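Monomethylamine methyltransferase MtmB1 (Methanosarcina barkeri, PDB 1NTH) catalyses the transfer of the methyl group of monomethylamine to the corrinoid cofactor of its partner protein MtmC, a step of methanogenesis from methylamine. Local coordinates at residues E50-D55 with E400-L405; N307-L312 with K407-Y412; E68-C73 with V84-D89; D93-V98 with T281-V286. One frame throughout, in Å; residues are numbered along the deposited sequence.

Contact 1: E50-D55 with E400-L405; sequences EFIPTD and EVNVIL
The amide of Asn-402 of helix 398-410 lies against the backbone of the loop 50-55 and is bonded at both ends. Its OD1 accepts two consecutive backbone N-H groups. Ile-52 N, 3.0 Å from OD1, sits in the carbonyl plane on a lone pair; Phe-51 N, 2.9 Å from OD1, approaches from above that plane, bent to an N-H...O angle of 139°. At the other end ND2 gives a nearly straight bond of 3.0 Å to Ile-52 O, lying almost in the amide plane. A water accepts from Asn-402 ND2 and donates to Glu-50 OE2; Thr-54 OG1 donates to the syn lone pair of the same oxygen. One turn on, Leu-405 CB stands over one face of the Phe-51 ring, 3.8 Å from its centroid, in a CH-pi contact, while Leu-405 CD1 touches Phe-51 CB at 3.5 Å. With CG anti to the carbonyl carbon (chi1 -71°), the ring presents that face to Leu-405 and an in-plane edge to Asn-402 OD1. Trp-317 of helix 309-325 binds Glu-50 O. Three bonds to one amide, two accepted and one given, satisfy backbone groups of an irregular loop and fix the amide's rotation.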
loop_
_atom_site.group_PDB
_atom_site.type_symbol
_atom_site.label_atom_id
_atom_site.label_comp_id
_atom_site.label_asym_id
_atom_site.label_seq_id
_atom_site.Cartn_x
_atom_site.Cartn_y
_atom_site.Cartn_z
ATOM N N GLU A 50 6.572 9.627 51.209
ATOM C CA GLU A 50 7.421 9.474 50.028
ATOM C C GLU A 50 6.625 9.589 48.737
ATOM O O GLU A 50 5.492 9.118 48.661
ATOM C CB GLU A 50 8.122 8.113 50.027
ATOM C CG GLU A 50 9.222 7.940 51.049
ATOM C CD GLU A 50 10.095 6.738 50.734
ATOM O OE1 GLU A 50 9.551 5.617 50.615
ATOM O OE2 GLU A 50 11.325 6.911 50.596
ATOM N N PHE A 51 7.221 10.214 47.726
ATOM C CA PHE A 51 6.570 10.346 46.424
ATOM C C PHE A 51 6.860 9.083 45.620
ATOM O O PHE A 51 5.988 8.556 44.928
ATOM C CB PHE A 51 7.104 11.557 45.660
ATOM C CG PHE A 51 6.680 12.872 46.235
ATOM C CD1 PHE A 51 7.389 13.450 47.282
ATOM C CD2 PHE A 51 5.566 13.534 45.730
ATOM C CE1 PHE A 51 6.994 14.674 47.815
ATOM C CE2 PHE A 51 5.162 14.754 46.255
ATOM C CZ PHE A 51 5.879 15.328 47.300
ATOM N N ILE A 52 8.098 8.611 45.719
ATOM C CA ILE A 52 8.532 7.405 45.021
ATOM C C ILE A 52 9.032 6.446 46.095
ATOM O O ILE A 52 9.956 6.769 46.838
ATOM C CB ILE A 52 9.696 7.700 44.051
ATOM C CG1 ILE A 52 9.356 8.897 43.161
ATOM C CG2 ILE A 52 9.980 6.473 43.199
ATOM C CD1 ILE A 52 8.141 8.694 42.291
ATOM N N PRO A 53 8.437 5.247 46.182
ATOM C CA PRO A 53 8.839 4.258 47.190
ATOM C C PRO A 53 10.250 3.703 47.054
ATOM O O PRO A 53 10.770 3.549 45.949
ATOM C CB PRO A 53 7.787 3.166 47.038
ATOM C CG PRO A 53 7.483 3.213 45.570
ATOM C CD PRO A 53 7.380 4.703 45.311
ATOM N N THR A 54 10.852 3.404 48.202
ATOM C CA THR A 54 12.192 2.835 48.274
ATOM C C THR A 54 12.119 1.593 49.164
ATOM O O THR A 54 13.137 0.986 49.490
ATOM C CB THR A 54 13.203 3.832 48.883
ATOM O OG1 THR A 54 12.787 4.196 50.205
ATOM C CG2 THR A 54 13.293 5.087 48.029
ATOM N N ASP A 55 10.899 1.229 49.556
ATOM C CA ASP A 55 10.660 0.061 50.402
ATOM C C ASP A 55 9.971 -1.006 49.559
ATOM O O ASP A 55 8.755 -0.962 49.365
ATOM C CB ASP A 55 9.754 0.439 51.579
ATOM C CG ASP A 55 9.573 -0.697 52.573
ATOM O OD1 ASP A 55 9.583 -1.874 52.159
ATOM O OD2 ASP A 55 9.404 -0.409 53.776
ATOM N N GLU A 400 17.292 11.463 46.328
ATOM C CA GLU A 400 17.441 12.862 45.945
ATOM C C GLU A 400 16.169 13.398 45.295
ATOM O O GLU A 400 15.795 14.553 45.498
ATOM C CB GLU A 400 18.628 13.023 44.993
ATOM C CG GLU A 400 19.982 12.946 45.685
ATOM C CD GLU A 400 21.141 12.912 44.709
ATOM O OE1 GLU A 400 21.151 13.728 43.763
ATOM O OE2 GLU A 400 22.047 12.071 44.896
ATOM N N VAL A 401 15.504 12.553 44.514
ATOM C CA VAL A 401 14.272 12.954 43.850
ATOM C C VAL A 401 13.192 13.283 44.878
ATOM O O VAL A 401 12.506 14.300 44.762
ATOM C CB VAL A 401 13.757 11.840 42.910
ATOM C CG1 VAL A 401 12.384 12.209 42.362
ATOM C CG2 VAL A 401 14.743 11.635 41.766
ATOM N N ASN A 402 13.042 12.426 45.885
ATOM C CA ASN A 402 12.037 12.662 46.916
ATOM C C ASN A 402 12.272 13.984 47.640
ATOM O O ASN A 402 11.321 14.678 48.004
ATOM C CB ASN A 402 12.009 11.503 47.918
ATOM C CG ASN A 402 11.184 10.330 47.423
ATOM O OD1 ASN A 402 10.040 10.500 46.999
ATOM N ND2 ASN A 402 11.755 9.134 47.483
ATOM N N VAL A 403 13.538 14.339 47.841
ATOM C CA VAL A 403 13.866 15.595 48.508
ATOM C C VAL A 403 13.496 16.773 47.612
ATOM O O VAL A 403 12.894 17.746 48.067
ATOM C CB VAL A 403 15.370 15.669 48.852
ATOM C CG1 VAL A 403 15.734 17.073 49.322
ATOM C CG2 VAL A 403 15.698 14.652 49.937
ATOM N N ILE A 404 13.852 16.682 46.335
ATOM C CA ILE A 404 13.545 17.743 45.384
ATOM C C ILE A 404 12.036 17.956 45.256
ATOM O O ILE A 404 11.561 19.093 45.234
ATOM C CB ILE A 404 14.134 17.424 43.987
ATOM C CG1 ILE A 404 15.662 17.478 44.046
ATOM C CG2 ILE A 404 13.603 18.410 42.954
ATOM C CD1 ILE A 404 16.351 17.111 42.741
ATOM N N LEU A 405 11.284 16.862 45.181
ATOM C CA LEU A 405 9.833 16.953 45.049
ATOM C C LEU A 405 9.181 17.625 46.248
ATOM O O LEU A 405 8.266 18.435 46.091
ATOM C CB LEU A 405 9.227 15.562 44.839
ATOM C CG LEU A 405 9.424 14.992 43.431
ATOM C CD1 LEU A 405 8.962 13.544 43.391
ATOM C CD2 LEU A 405 8.653 15.843 42.425
HETATM O O HOH W 1 13.711 8.596 49.831
#

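Contact 2: N307-L312 with K407-Y412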
loop_
_atom_site.group_PDB
_atom_site.type_symbol
_atom_site.label_atom_id
_atom_site.label_comp_id
_atom_site.label_asym_id
_atom_site.label_seq_id
_atom_site.Cartn_x
_atom_site.Cartn_y
_atom_site.Cartn_z
ATOM N N ASN A 307 -1.102 17.197 39.844
ATOM C CA ASN A 307 0.188 17.449 40.470
ATOM C C ASN A 307 0.158 17.952 41.911
ATOM O O ASN A 307 1.036 18.709 42.328
ATOM C CB ASN A 307 1.016 18.407 39.607
ATOM C CG ASN A 307 0.251 19.646 39.210
ATOM O OD1 ASN A 307 -0.190 19.779 38.066
ATOM N ND2 ASN A 307 0.081 20.566 40.156
ATOM N N THR A 308 -0.849 17.542 42.673
ATOM C CA THR A 308 -0.898 17.937 44.075
ATOM C C THR A 308 -0.017 16.916 44.783
ATOM O O THR A 308 0.312 15.870 44.214
ATOM C CB THR A 308 -2.329 17.867 44.660
ATOM O OG1 THR A 308 -2.765 16.505 44.706
ATOM C CG2 THR A 308 -3.293 18.691 43.818
ATOM N N ARG A 309 0.378 17.213 46.013
ATOM C CA ARG A 309 1.227 16.298 46.762
ATOM C C ARG A 309 0.628 14.894 46.811
ATOM O O ARG A 309 1.331 13.905 46.598
ATOM C CB ARG A 309 1.440 16.832 48.182
ATOM C CG ARG A 309 2.352 15.981 49.056
ATOM C CD ARG A 309 2.606 16.682 50.391
ATOM N NE ARG A 309 3.351 17.927 50.219
ATOM C CZ ARG A 309 4.679 18.014 50.201
ATOM N NH1 ARG A 309 5.421 16.925 50.351
ATOM N NH2 ARG A 309 5.266 19.190 50.020
ATOM N N GLU A 310 -0.672 14.806 47.076
ATOM C CA GLU A 310 -1.336 13.514 47.167
ATOM C C GLU A 310 -1.386 12.735 45.856
ATOM O O GLU A 310 -1.081 11.543 45.834
ATOM C CB GLU A 310 -2.757 13.681 47.711
ATOM C CG GLU A 310 -2.807 14.277 49.112
ATOM C CD GLU A 310 -2.969 15.788 49.117
ATOM O OE1 GLU A 310 -2.701 16.439 48.083
ATOM O OE2 GLU A 310 -3.362 16.330 50.173
ATOM N N THR A 311 -1.765 13.403 44.771
ATOM C CA THR A 311 -1.862 12.737 43.475
ATOM C C THR A 311 -0.494 12.320 42.929
ATOM O O THR A 311 -0.381 11.309 42.234
ATOM C CB THR A 311 -2.602 13.620 42.440
ATOM O OG1 THR A 311 -1.958 14.893 42.335
ATOM C CG2 THR A 311 -4.053 13.827 42.865
ATOM N N LEU A 312 0.544 13.092 43.237
ATOM C CA LEU A 312 1.884 12.734 42.786
ATOM C C LEU A 312 2.331 11.475 43.532
ATOM O O LEU A 312 2.947 10.583 42.950
ATOM C CB LEU A 312 2.867 13.885 43.033
ATOM C CG LEU A 312 2.677 15.123 42.146
ATOM C CD1 LEU A 312 3.629 16.227 42.583
ATOM C CD2 LEU A 312 2.929 14.754 40.678
ATOM N N LYS A 407 10.447 19.854 48.190
ATOM C CA LYS A 407 10.736 21.283 48.116
ATOM C C LYS A 407 9.963 21.971 46.998
ATOM O O LYS A 407 9.467 23.087 47.168
ATOM C CB LYS A 407 12.232 21.516 47.893
ATOM C CG LYS A 407 13.130 21.038 49.019
ATOM C CD LYS A 407 14.586 21.316 48.686
ATOM C CE LYS A 407 15.514 20.826 49.786
ATOM N NZ LYS A 407 16.945 21.069 49.438
ATOM N N LEU A 408 9.869 21.304 45.852
ATOM C CA LEU A 408 9.175 21.866 44.701
ATOM C C LEU A 408 7.676 22.004 44.923
ATOM O O LEU A 408 7.102 23.067 44.682
ATOM C CB LEU A 408 9.438 21.008 43.458
ATOM C CG LEU A 408 8.735 21.431 42.164
ATOM C CD1 LEU A 408 9.035 22.892 41.843
ATOM C CD2 LEU A 408 9.199 20.526 41.032
ATOM N N VAL A 409 7.037 20.935 45.382
ATOM C CA VAL A 409 5.603 20.977 45.612
ATOM C C VAL A 409 5.258 22.047 46.647
ATOM O O VAL A 409 4.200 22.671 46.575
ATOM C CB VAL A 409 5.077 19.602 46.074
ATOM C CG1 VAL A 409 3.586 19.687 46.389
ATOM C CG2 VAL A 409 5.324 18.562 44.977
ATOM N N SER A 410 6.162 22.269 47.596
ATOM C CA SER A 410 5.946 23.278 48.630
ATOM C C SER A 410 5.918 24.686 48.046
ATOM O O SER A 410 5.362 25.606 48.647
ATOM C CB SER A 410 7.041 23.193 49.698
ATOM O OG SER A 410 6.913 22.011 50.468
ATOM N N LEU A 411 6.513 24.855 46.869
ATOM C CA LEU A 411 6.552 26.162 46.226
ATOM C C LEU A 411 5.216 26.607 45.636
ATOM O O LEU A 411 5.034 27.789 45.349
ATOM C CB LEU A 411 7.617 26.188 45.124
ATOM C CG LEU A 411 9.086 26.060 45.534
ATOM C CD1 LEU A 411 9.965 26.120 44.295
ATOM C CD2 LEU A 411 9.452 27.178 46.498
ATOM N N TYR A 412 4.278 25.680 45.458
ATOM C CA TYR A 412 2.991 26.052 44.879
ATOM C C TYR A 412 1.746 25.468 45.542
ATOM O O TYR A 412 0.637 25.938 45.287
ATOM C CB TYR A 412 2.971 25.697 43.377
ATOM C CG TYR A 412 3.071 24.209 43.061
ATOM C CD1 TYR A 412 2.033 23.333 43.384
ATOM C CD2 TYR A 412 4.204 23.683 42.438
ATOM C CE1 TYR A 412 2.120 21.968 43.094
ATOM C CE2 TYR A 412 4.302 22.319 42.144
ATOM C CZ TYR A 412 3.257 21.469 42.474
ATOM O OH TYR A 412 3.349 20.124 42.186
#
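The Tyr-412 ring has the backbone O of Val-409, from its own segment, 3.9 Å above the centre of one face, and Asn-307 O in its plane at the hydroxyl edge. Tyr-412 OH donates to Asn-307 O at 2.7 Å, in the carbonyl plane. The Asn-307 amide stands almost perpendicular to the ring, at 88°, with its ND2 3.8 Å from Tyr-412 CE1; that nitrogen bonds to Glu-348. The other flat group is the guanidinium of Arg-309. Val-409 CB lies over one of its faces, 4.0 Å from NH2, and Ser-410 OG, hydrogen-bonded to Asp-406 O, is near its plane at the edge. The arginine starts with CG anti to the backbone N and bends at chi3 (-65°), which carries the guanidinium across to segment 407-412, flanked by Asp-406 and Glu-413, which form salt bridges with NH1 and NH2 respectively. Between the two polar ends, Val-409 CG2 packs on Leu-312 CD1 at 3.7 Å, the two side chains running past each other in opposite directions. The start of helix 309-325 is thus joined to segment 407-412 by an apolar centre and two polar flanks: a tyrosine hydroxyl satisfies a buried carbonyl, and two carboxylates probably balance the arginine's charge.

Contact 3: E68-C73 with V84-D89; sequences EMLLEC and VKYTED
Leu-71, on the last turn of helix 56-73, lies against the chain that returns after a beta hairpin, the antiparallel strands 75-77 and 82-84, and enters helix 88-95. Its CD1 meets backbone atoms, 3.5 Å from Tyr-86 O and 3.6 Å from Glu-88 N. Leu-70 turns to the ring of Tyr-86: its CD1 sits near the ring plane at the edge, 3.8 Å from Tyr-86 CE1. Lys-85 reaches the helix end. In one of its two conformers its chain kinks at chi2 (-83°) and folds back over that end, laying CE 3.5 Å from Cys-73 O and bringing NZ to Glu-72 O, a bond of 3.0 Å with the donor tilted from the carbonyl plane. As a cation near the C-terminal end of a helix, Lys-85 probably also gains from the negative end of the helix dipole. In the second shell, Tyr-86 OH bonds to Asn-284 of helix 271-288, and Phe-7 meets the tyrosine ring edge-to-face, so the ring is held from outside the pair. Arg-15 of helix 9-18 binds Lys-85 O, and Thr-87 N-caps helix 88-95. Between the two backbones lies a bridging water: it donates to both Leu-70 O and Leu-71 O at the helix end and accepts from Tyr-86 N, each oxygen-to-partner distance being 2.8 Å.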
loop_
_atom_site.group_PDB
_atom_site.type_symbol
_atom_site.label_atom_id
_atom_site.label_comp_id
_atom_site.label_asym_id
_atom_site.label_seq_id
_atom_site.Cartn_x
_atom_site.Cartn_y
_atom_site.Cartn_z
ATOM N N GLU A 68 -5.801 -7.933 44.832
ATOM C CA GLU A 68 -6.938 -8.417 45.609
ATOM C C GLU A 68 -8.161 -7.522 45.454
ATOM O O GLU A 68 -9.295 -8.002 45.459
ATOM C CB GLU A 68 -6.554 -8.516 47.089
ATOM C CG GLU A 68 -7.490 -9.388 47.914
ATOM C CD GLU A 68 -7.075 -9.480 49.373
ATOM O OE1 GLU A 68 -5.855 -9.532 49.648
ATOM O OE2 GLU A 68 -7.971 -9.512 50.243
ATOM N N MET A 69 -7.935 -6.221 45.318
ATOM C CA MET A 69 -9.036 -5.286 45.126
ATOM C C MET A 69 -9.792 -5.669 43.855
ATOM O O MET A 69 -11.018 -5.786 43.849
ATOM C CB MET A 69 -8.474 -3.869 44.987
ATOM C CG MET A 69 -9.511 -2.768 44.839
ATOM S SD MET A 69 -10.298 -2.335 46.404
ATOM C CE MET A 69 -11.618 -1.284 45.836
ATOM N N LEU A 70 -9.054 -5.867 42.768
ATOM C CA LEU A 70 -9.677 -6.224 41.500
ATOM C C LEU A 70 -10.365 -7.584 41.565
ATOM O O LEU A 70 -11.487 -7.745 41.085
ATOM C CB LEU A 70 -8.626 -6.234 40.385
ATOM C CG LEU A 70 -9.157 -6.451 38.965
ATOM C CD1 LEU A 70 -10.131 -5.338 38.591
ATOM C CD2 LEU A 70 -7.981 -6.479 37.991
ATOM N N LEU A 71 -9.691 -8.557 42.166
ATOM C CA LEU A 71 -10.230 -9.906 42.279
ATOM C C LEU A 71 -11.499 -10.011 43.127
ATOM O O LEU A 71 -12.454 -10.693 42.749
ATOM C CB LEU A 71 -9.167 -10.842 42.855
ATOM C CG LEU A 71 -9.633 -12.273 43.143
ATOM C CD1 LEU A 71 -10.025 -12.971 41.844
ATOM C CD2 LEU A 71 -8.523 -13.036 43.841
ATOM N N GLU A 72 -11.511 -9.331 44.268
ATOM C CA GLU A 72 -12.657 -9.399 45.177
ATOM C C GLU A 72 -13.842 -8.510 44.798
ATOM O O GLU A 72 -14.997 -8.898 44.987
ATOM C CB GLU A 72 -12.214 -9.069 46.599
ATOM C CG GLU A 72 -11.209 -10.051 47.171
ATOM C CD GLU A 72 -11.756 -11.464 47.259
ATOM O OE1 GLU A 72 -12.858 -11.639 47.819
ATOM O OE2 GLU A 72 -11.082 -12.399 46.775
ATOM N N CYS A 73 -13.566 -7.327 44.261
ATOM C CA CYS A 73 -14.630 -6.403 43.876
ATOM C C CYS A 73 -15.191 -6.662 42.492
ATOM O O CYS A 73 -16.402 -6.790 42.312
ATOM C CB CYS A 73 -14.131 -4.960 43.915
ATOM S SG CYS A 73 -13.769 -4.342 45.560
ATOM N N VAL A 84 -19.080 -7.529 37.126
ATOM C CA VAL A 84 -18.332 -8.560 36.418
ATOM C C VAL A 84 -17.180 -9.005 37.309
ATOM O O VAL A 84 -16.388 -8.182 37.771
ATOM C CB VAL A 84 -17.757 -8.035 35.084
ATOM C CG1 VAL A 84 -16.826 -9.077 34.474
ATOM C CG2 VAL A 84 -18.895 -7.714 34.122
ATOM N N LYS A 85 -17.095 -10.308 37.548
ATOM C CA LYS A 85 -16.055 -10.886 38.392
ATOM C C LYS A 85 -15.029 -11.673 37.587
ATOM O O LYS A 85 -15.378 -12.366 36.634
ATOM C CB LYS A 85 -16.691 -11.827 39.416
ATOM C CG LYS A 85 -17.555 -11.153 40.471
ATOM C CD LYS A 85 -16.719 -10.609 41.620
ATOM C CE LYS A 85 -17.607 -10.027 42.712
ATOM N NZ LYS A 85 -17.319 -10.608 44.052
ATOM N N TYR A 86 -13.767 -11.563 37.991
ATOM C CA TYR A 86 -12.671 -12.286 37.354
ATOM C C TYR A 86 -12.227 -13.385 38.311
ATOM O O TYR A 86 -12.548 -13.348 39.500
ATOM C CB TYR A 86 -11.457 -11.379 37.136
ATOM C CG TYR A 86 -11.692 -10.153 36.294
ATOM C CD1 TYR A 86 -11.565 -8.877 36.841
ATOM C CD2 TYR A 86 -12.007 -10.263 34.944
ATOM C CE1 TYR A 86 -11.741 -7.741 36.061
ATOM C CE2 TYR A 86 -12.187 -9.135 34.156
ATOM C CZ TYR A 86 -12.053 -7.877 34.720
ATOM O OH TYR A 86 -12.231 -6.759 33.942
ATOM N N THR A 87 -11.489 -14.364 37.796
ATOM C CA THR A 87 -10.948 -15.411 38.653
ATOM C C THR A 87 -9.466 -15.071 38.771
ATOM O O THR A 87 -8.930 -14.317 37.951
ATOM C CB THR A 87 -11.084 -16.819 38.042
ATOM O OG1 THR A 87 -10.270 -16.913 36.868
ATOM C CG2 THR A 87 -12.537 -17.115 37.690
ATOM N N GLU A 88 -8.807 -15.613 39.785
ATOM C CA GLU A 88 -7.391 -15.346 39.994
ATOM C C GLU A 88 -6.554 -15.776 38.794
ATOM O O GLU A 88 -5.641 -15.064 38.381
ATOM C CB GLU A 88 -6.892 -16.075 41.241
ATOM C CG GLU A 88 -5.518 -15.627 41.695
ATOM C CD GLU A 88 -5.038 -16.386 42.914
ATOM O OE1 GLU A 88 -5.875 -16.682 43.792
ATOM O OE2 GLU A 88 -3.826 -16.676 42.999
ATOM N N ASP A 89 -6.869 -16.939 38.238
ATOM C CA ASP A 89 -6.124 -17.445 37.094
ATOM C C ASP A 89 -6.289 -16.573 35.855
ATOM O O ASP A 89 -5.364 -16.454 35.053
ATOM C CB ASP A 89 -6.533 -18.882 36.776
ATOM C CG ASP A 89 -6.113 -19.855 37.859
ATOM O OD1 ASP A 89 -4.998 -19.698 38.399
ATOM O OD2 ASP A 89 -6.892 -20.784 38.160
HETATM O O HOH W 2 -13.057 -9.899 40.144
#

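Contact 4: D93-V98 with T281-V286; sequences DAINNV and THINAV
Val-286, near the end of helix 271-288, is the bump of this contact; the hollow is formed by Ala-94, on helix 88-95, and Val-98, a few residues further along. The site is helix-on-helix packing in a TIM-barrel protein: helix 271-288 leads into strand 293-300 of the parallel barrel sheet, and helix 88-95 packs against helix 271-288. No hydrogen bond crosses between the two segments, and the fit is one of apolar side chains, with Ala-94 CB also against a backbone oxygen. The small Ala-94 forms one wall and lets the backbones approach, its CA being 6.0 Å from Val-286 CA; it sets its CB 3.8 Å from Val-286 O and 4.2 Å from Val-286 CG2. Val-98 CG1 forms a second wall, at about a right angle to the first. Val-286 points its CB toward this hollow, and with CG1 anti to the carbonyl carbon (chi1 -59°) its CG1 and CG2 both pack on Val-98 CG1, while CG2 also faces Ala-94. One turn earlier on the same helix, Ile-283 makes a second bump. Its CG2 rests on the CG1-CD1 end of Ile-95, 3.9 Å from Ile-95 CD1, and the two isoleucines cross at a slant. Phe-67 and Phe-63 of helix 56-73 pack on Ile-95 and Ile-283 respectively, and Ile-328 lies against Val-98. Ala-94 is also touched by Lys-151 of the second subunit, which places this packing just behind a subunit interface. The nearest methyl pair is Val-98 CG1 to Val-286 CG1, 3.8 Å apart.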
loop_
_atom_site.group_PDB
_atom_site.type_symbol
_atom_site.label_atom_id
_atom_site.label_comp_id
_atom_site.label_asym_id
_atom_site.label_seq_id
_atom_site.Cartn_x
_atom_site.Cartn_y
_atom_site.Cartn_z
ATOM N N ASP A 93 -3.207 -14.649 33.893
ATOM C CA ASP A 93 -3.002 -14.893 32.467
ATOM C C ASP A 93 -2.815 -13.549 31.764
ATOM O O ASP A 93 -1.982 -13.417 30.872
ATOM C CB ASP A 93 -4.204 -15.640 31.878
ATOM C CG ASP A 93 -4.142 -15.754 30.358
ATOM O OD1 ASP A 93 -5.031 -15.187 29.693
ATOM O OD2 ASP A 93 -3.212 -16.409 29.835
ATOM N N ALA A 94 -3.579 -12.544 32.183
ATOM C CA ALA A 94 -3.470 -11.218 31.585
ATOM C C ALA A 94 -2.144 -10.560 31.956
ATOM O O ALA A 94 -1.426 -10.063 31.090
ATOM C CB ALA A 94 -4.638 -10.339 32.033
ATOM N N ILE A 95 -1.817 -10.557 33.245
ATOM C CA ILE A 95 -0.573 -9.947 33.706
ATOM C C ILE A 95 0.662 -10.636 33.124
ATOM O O ILE A 95 1.638 -9.974 32.769
ATOM C CB ILE A 95 -0.474 -9.980 35.249
ATOM C CG1 ILE A 95 -1.568 -9.101 35.855
ATOM C CG2 ILE A 95 0.904 -9.498 35.701
ATOM C CD1 ILE A 95 -1.623 -9.167 37.373
ATOM N N ASN A 96 0.608 -11.960 33.018
ATOM C CA ASN A 96 1.739 -12.728 32.500
ATOM C C ASN A 96 1.949 -12.615 30.995
ATOM O O ASN A 96 2.949 -13.108 30.472
ATOM C CB ASN A 96 1.593 -14.210 32.865
ATOM C CG ASN A 96 1.792 -14.472 34.346
ATOM O OD1 ASN A 96 2.597 -13.812 34.997
ATOM N ND2 ASN A 96 1.075 -15.457 34.879
ATOM N N ASN A 97 1.019 -11.974 30.300
ATOM C CA ASN A 97 1.137 -11.845 28.850
ATOM C C ASN A 97 0.820 -10.445 28.344
ATOM O O ASN A 97 -0.029 -10.272 27.472
ATOM C CB ASN A 97 0.220 -12.861 28.162
ATOM C CG ASN A 97 0.619 -14.296 28.455
ATOM O OD1 ASN A 97 -0.028 -14.994 29.244
ATOM N ND2 ASN A 97 1.699 -14.738 27.832
ATOM N N VAL A 98 1.499 -9.445 28.892
ATOM C CA VAL A 98 1.271 -8.072 28.470
ATOM C C VAL A 98 2.192 -7.735 27.307
ATOM O O VAL A 98 3.194 -8.415 27.085
ATOM C CB VAL A 98 1.531 -7.076 29.625
ATOM C CG1 VAL A 98 0.536 -7.326 30.753
ATOM C CG2 VAL A 98 2.958 -7.218 30.135
ATOM N N THR A 281 -6.624 -0.742 38.627
ATOM C CA THR A 281 -7.038 -0.327 37.290
ATOM C C THR A 281 -5.925 -0.482 36.253
ATOM O O THR A 281 -6.215 -0.617 35.063
ATOM C CB THR A 281 -7.622 1.118 37.282
ATOM O OG1 THR A 281 -6.648 2.061 37.735
ATOM C CG2 THR A 281 -8.840 1.183 38.196
ATOM N N HIS A 282 -4.667 -0.472 36.696
ATOM C CA HIS A 282 -3.545 -0.689 35.777
ATOM C C HIS A 282 -3.668 -2.144 35.322
ATOM O O HIS A 282 -3.486 -2.467 34.149
ATOM C CB HIS A 282 -2.190 -0.509 36.478
ATOM C CG HIS A 282 -1.658 0.891 36.444
ATOM N ND1 HIS A 282 -2.220 1.923 37.164
ATOM C CD2 HIS A 282 -0.596 1.422 35.790
ATOM C CE1 HIS A 282 -1.525 3.030 36.957
ATOM N NE2 HIS A 282 -0.535 2.753 36.127
ATOM N N ILE A 283 -3.981 -3.027 36.270
ATOM C CA ILE A 283 -4.143 -4.443 35.965
ATOM C C ILE A 283 -5.392 -4.674 35.105
ATOM O O ILE A 283 -5.365 -5.444 34.145
ATOM C CB ILE A 283 -4.248 -5.283 37.271
ATOM C CG1 ILE A 283 -2.923 -5.212 38.044
ATOM C CG2 ILE A 283 -4.574 -6.732 36.940
ATOM C CD1 ILE A 283 -2.978 -5.841 39.447
ATOM N N ASN A 284 -6.488 -4.002 35.442
ATOM C CA ASN A 284 -7.723 -4.162 34.679
ATOM C C ASN A 284 -7.530 -3.753 33.215
ATOM O O ASN A 284 -8.185 -4.288 32.323
ATOM C CB ASN A 284 -8.849 -3.329 35.301
ATOM C CG ASN A 284 -10.206 -3.676 34.727
ATOM O OD1 ASN A 284 -10.589 -4.844 34.698
ATOM N ND2 ASN A 284 -10.944 -2.667 34.272
ATOM N N ALA A 285 -6.622 -2.814 32.974
ATOM C CA ALA A 285 -6.354 -2.340 31.621
ATOM C C ALA A 285 -5.950 -3.472 30.678
ATOM O O ALA A 285 -6.430 -3.543 29.548
ATOM C CB ALA A 285 -5.258 -1.279 31.648
ATOM N N VAL A 286 -5.075 -4.360 31.138
ATOM C CA VAL A 286 -4.612 -5.451 30.282
ATOM C C VAL A 286 -5.543 -6.656 30.285
ATOM O O VAL A 286 -5.369 -7.599 29.514
ATOM C CB VAL A 286 -3.182 -5.902 30.684
ATOM C CG1 VAL A 286 -2.229 -4.727 30.572
ATOM C CG2 VAL A 286 -3.169 -6.458 32.110
#

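Contacts 1 and 2 share helix 398-410 and meet through Phe-51, which packs on Arg-309, Leu-312 and Val-409; contacts 3 and 4 share helix 88-95 and meet where Tyr-86 probably hydrogen-bonds Asn-284 and Leu-70 packs on Ile-283. The two pairs are well separated, with centres 27 to 33 Å apart. Contacts 2 and 4 are buried, contacts 1 and 3 partly so, and the latter two each include a bridging water. The apolar contact 4 has no hydrogen bond across it, whereas in contacts 1, 2 and 3 a side chain bonds to backbone groups: of a loop, of the residue ahead of a helix N-cap, and of a helix end. Of the four, contact 4 alone is touched by another subunit.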